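Local coordinates for protein esterase A (Caulobacter crescentus, PDB 5GKV) that probably hydrolyses ester substrates, as a penicillin-binding protein homolog of the beta-lactamase family, at residues D56-F61 / F70-L75. Sequence-based numbering, arbitrary orientation.
Sequences DLMGGF and FGPDTL
M58 lays its thioether over the G71-P72 peptide, SD sitting 3.5 Å from P72 N and 3.7 Å from P72 CD. This is where strand 52-60, in the antiparallel sheet of a beta-lactamase-type fold, is flanked by the loop that leads on to strand 76-77. The M58 chain is bent at chi3, and its sulfur makes the closest approach to P72. Further along the strand the contact becomes polar: F70 N gives a nearly straight hydrogen bond to G60 O (2.9 Å, 172° at the hydrogen). The donor comes in tilted 31° from the carbonyl plane. A water bridges G60 O and F70 O, 2.9 Å from each, a second link between the two backbones. F70 CB packs 3.5 Å from G59 O, and with CG anti to the backbone N (chi1 -161°) the ring runs on past the strand, touching R44 of the neighbouring strand 42-49. F61 O lies near the ring plane, at the CD2 edge. G71 to T74 form a type I beta turn closed by T74 N to G71 O, and T74 CG2 lies 3.8 Å above the centre of one F70 face, while T74 OG1 accepts a 2.9 Å hydrogen bond from G71 N.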
ATOM      1  N   ASP A  56     -11.777   0.802  16.707  1.00 17.13           N
ATOM      2  CA  ASP A  56     -12.144   1.459  15.454  1.00 14.26           C
ATOM      3  C   ASP A  56     -12.591   2.869  15.826  1.00 15.22           C
ATOM      4  O   ASP A  56     -13.746   3.070  16.215  1.00 15.92           O
ATOM      5  CB  ASP A  56     -13.230   0.666  14.731  1.00 16.84           C
ATOM      6  CG  ASP A  56     -13.750   1.368  13.489  1.00 19.73           C
ATOM      7  OD1 ASP A  56     -13.035   2.231  12.940  1.00 15.73           O
ATOM      8  OD2 ASP A  56     -14.891   1.048  13.060  1.00 19.35           O
ATOM      9  N   LEU A  57     -11.672   3.826  15.744  1.00 14.19           N
ATOM     10  CA  LEU A  57     -11.925   5.193  16.181  1.00 13.59           C
ATOM     11  C   LEU A  57     -11.923   6.147  14.997  1.00 14.55           C
ATOM     12  O   LEU A  57     -11.086   6.026  14.099  1.00 14.54           O
ATOM     13  CB  LEU A  57     -10.874   5.655  17.188  1.00 14.74           C
ATOM     14  CG  LEU A  57     -10.893   4.954  18.540  1.00 18.30           C
ATOM     15  CD1 LEU A  57      -9.697   5.434  19.325  1.00 19.61           C
ATOM     16  CD2 LEU A  57     -12.195   5.249  19.279  1.00 18.80           C
ATOM     17  N   MET A  58     -12.837   7.120  15.040  1.00 14.23           N
ATOM     18  CA  MET A  58     -13.028   8.128  14.003  1.00 13.09           C
ATOM     19  C   MET A  58     -12.923   9.514  14.618  1.00 14.46           C
ATOM     20  O   MET A  58     -13.380   9.730  15.740  1.00 14.62           O
ATOM     21  CB  MET A  58     -14.407   7.974  13.349  1.00 15.03           C
ATOM     22  CG  MET A  58     -14.554   6.714  12.481  1.00 13.54           C
ATOM     23  SD  MET A  58     -16.297   6.357  12.172  1.00 16.79           S
ATOM     24  CE  MET A  58     -16.772   5.756  13.808  1.00 16.71           C
ATOM     25  N   GLY A  59     -12.347  10.468  13.883  1.00 16.04           N
ATOM     26  CA  GLY A  59     -12.329  11.836  14.367  1.00 14.10           C
ATOM     27  C   GLY A  59     -12.279  12.826  13.226  1.00 15.42           C
ATOM     28  O   GLY A  59     -11.856  12.495  12.111  1.00 14.28           O
ATOM     29  N   GLY A  60     -12.754  14.048  13.510  1.00 11.01           N
ATOM     30  CA  GLY A  60     -12.580  15.130  12.547  1.00 14.46           C
ATOM     31  C   GLY A  60     -13.486  15.022  11.323  1.00 14.20           C
ATOM     32  O   GLY A  60     -14.625  14.539  11.393  1.00 14.10           O
ATOM     33  N   PHE A  61     -12.957  15.462  10.171  1.00 13.30           N
ATOM     34  CA  PHE A  61     -13.795  15.832   9.031  1.00 14.54           C
ATOM     35  C   PHE A  61     -13.335  15.197   7.730  1.00 13.67           C
ATOM     36  O   PHE A  61     -12.137  15.022   7.484  1.00 13.47           O
ATOM     37  CB  PHE A  61     -13.832  17.362   8.881  1.00 13.90           C
ATOM     38  CG  PHE A  61     -14.247  18.038  10.144  1.00 13.89           C
ATOM     39  CD1 PHE A  61     -13.290  18.447  11.083  1.00 17.00           C
ATOM     40  CD2 PHE A  61     -15.591  18.178  10.449  1.00 18.64           C
ATOM     41  CE1 PHE A  61     -13.685  19.035  12.286  1.00 21.39           C
ATOM     42  CE2 PHE A  61     -15.988  18.778  11.658  1.00 19.04           C
ATOM     43  CZ  PHE A  61     -15.026  19.192  12.568  1.00 22.16           C
ATOM     44  N   PHE A  70     -15.802  12.860   9.280  1.00 11.91           N
ATOM     45  CA  PHE A  70     -15.094  11.667   8.811  1.00 13.65           C
ATOM     46  C   PHE A  70     -15.730  10.458   9.488  1.00 15.60           C
ATOM     47  O   PHE A  70     -15.524  10.237  10.685  1.00 15.81           O
ATOM     48  CB  PHE A  70     -13.612  11.782   9.150  1.00 14.44           C
ATOM     49  CG  PHE A  70     -12.714  10.874   8.347  1.00 12.81           C
ATOM     50  CD1 PHE A  70     -12.603   9.516   8.673  1.00 14.25           C
ATOM     51  CD2 PHE A  70     -11.968  11.371   7.282  1.00 13.39           C
ATOM     52  CE1 PHE A  70     -11.758   8.691   7.972  1.00 14.00           C
ATOM     53  CE2 PHE A  70     -11.116  10.541   6.559  1.00 13.92           C
ATOM     54  CZ  PHE A  70     -11.017   9.201   6.885  1.00 15.20           C
ATOM     55  N   GLY A  71     -16.509   9.685   8.735  1.00 12.68           N
ATOM     56  CA  GLY A  71     -17.472   8.783   9.330  1.00 17.85           C
ATOM     57  C   GLY A  71     -17.340   7.341   8.885  1.00 14.59           C
ATOM     58  O   GLY A  71     -16.400   6.969   8.171  1.00 14.51           O
ATOM     59  N   PRO A  72     -18.303   6.500   9.296  1.00 17.45           N
ATOM     60  CA  PRO A  72     -18.200   5.056   9.017  1.00 16.25           C
ATOM     61  C   PRO A  72     -18.069   4.698   7.550  1.00 15.56           C
ATOM     62  O   PRO A  72     -17.422   3.688   7.236  1.00 14.81           O
ATOM     63  CB  PRO A  72     -19.510   4.496   9.600  1.00 18.96           C
ATOM     64  CG  PRO A  72     -19.861   5.415  10.686  1.00 16.55           C
ATOM     65  CD  PRO A  72     -19.404   6.796  10.235  1.00 16.21           C
ATOM     66  N   ASP A  73     -18.671   5.469   6.640  1.00 14.47           N
ATOM     67  CA  ASP A  73     -18.620   5.129   5.223  1.00 17.64           C
ATOM     68  C   ASP A  73     -17.687   6.048   4.437  1.00 17.95           C
ATOM     69  O   ASP A  73     -17.690   6.020   3.203  1.00 16.12           O
ATOM     70  CB  ASP A  73     -20.043   5.144   4.641  1.00 23.15           C
ATOM     71  CG  ASP A  73     -21.020   4.250   5.443  1.00 34.27           C
ATOM     72  OD1 ASP A  73     -20.641   3.117   5.850  1.00 30.08           O
ATOM     73  OD2 ASP A  73     -22.169   4.692   5.694  1.00 33.36           O
ATOM     74  N   THR A  74     -16.874   6.854   5.118  1.00 14.22           N
ATOM     75  CA  THR A  74     -15.971   7.758   4.419  1.00 14.17           C
ATOM     76  C   THR A  74     -14.805   6.969   3.820  1.00 14.36           C
ATOM     77  O   THR A  74     -14.043   6.339   4.560  1.00 13.33           O
ATOM     78  CB  THR A  74     -15.439   8.822   5.377  1.00 13.60           C
ATOM     79  OG1 THR A  74     -16.488   9.695   5.792  1.00 14.62           O
ATOM     80  CG2 THR A  74     -14.329   9.625   4.712  1.00 11.92           C
ATOM     81  N   LEU A  75     -14.649   7.018   2.494  1.00 12.20           N
ATOM     82  CA  LEU A  75     -13.505   6.423   1.799  1.00 12.45           C
ATOM     83  C   LEU A  75     -12.385   7.444   1.641  1.00 14.96           C
ATOM     84  O   LEU A  75     -12.640   8.648   1.534  1.00 16.31           O
ATOM     85  CB  LEU A  75     -13.904   5.919   0.405  1.00 14.99           C
ATOM     86  CG  LEU A  75     -14.917   4.783   0.363  1.00 14.79           C
ATOM     87  CD1 LEU A  75     -15.387   4.553  -1.076  1.00 13.33           C
ATOM     88  CD2 LEU A  75     -14.245   3.536   0.936  1.00 16.10           C
TER
HETATM   89  O   HOH W   1     -15.316  12.075  12.855  1.00 15.82           O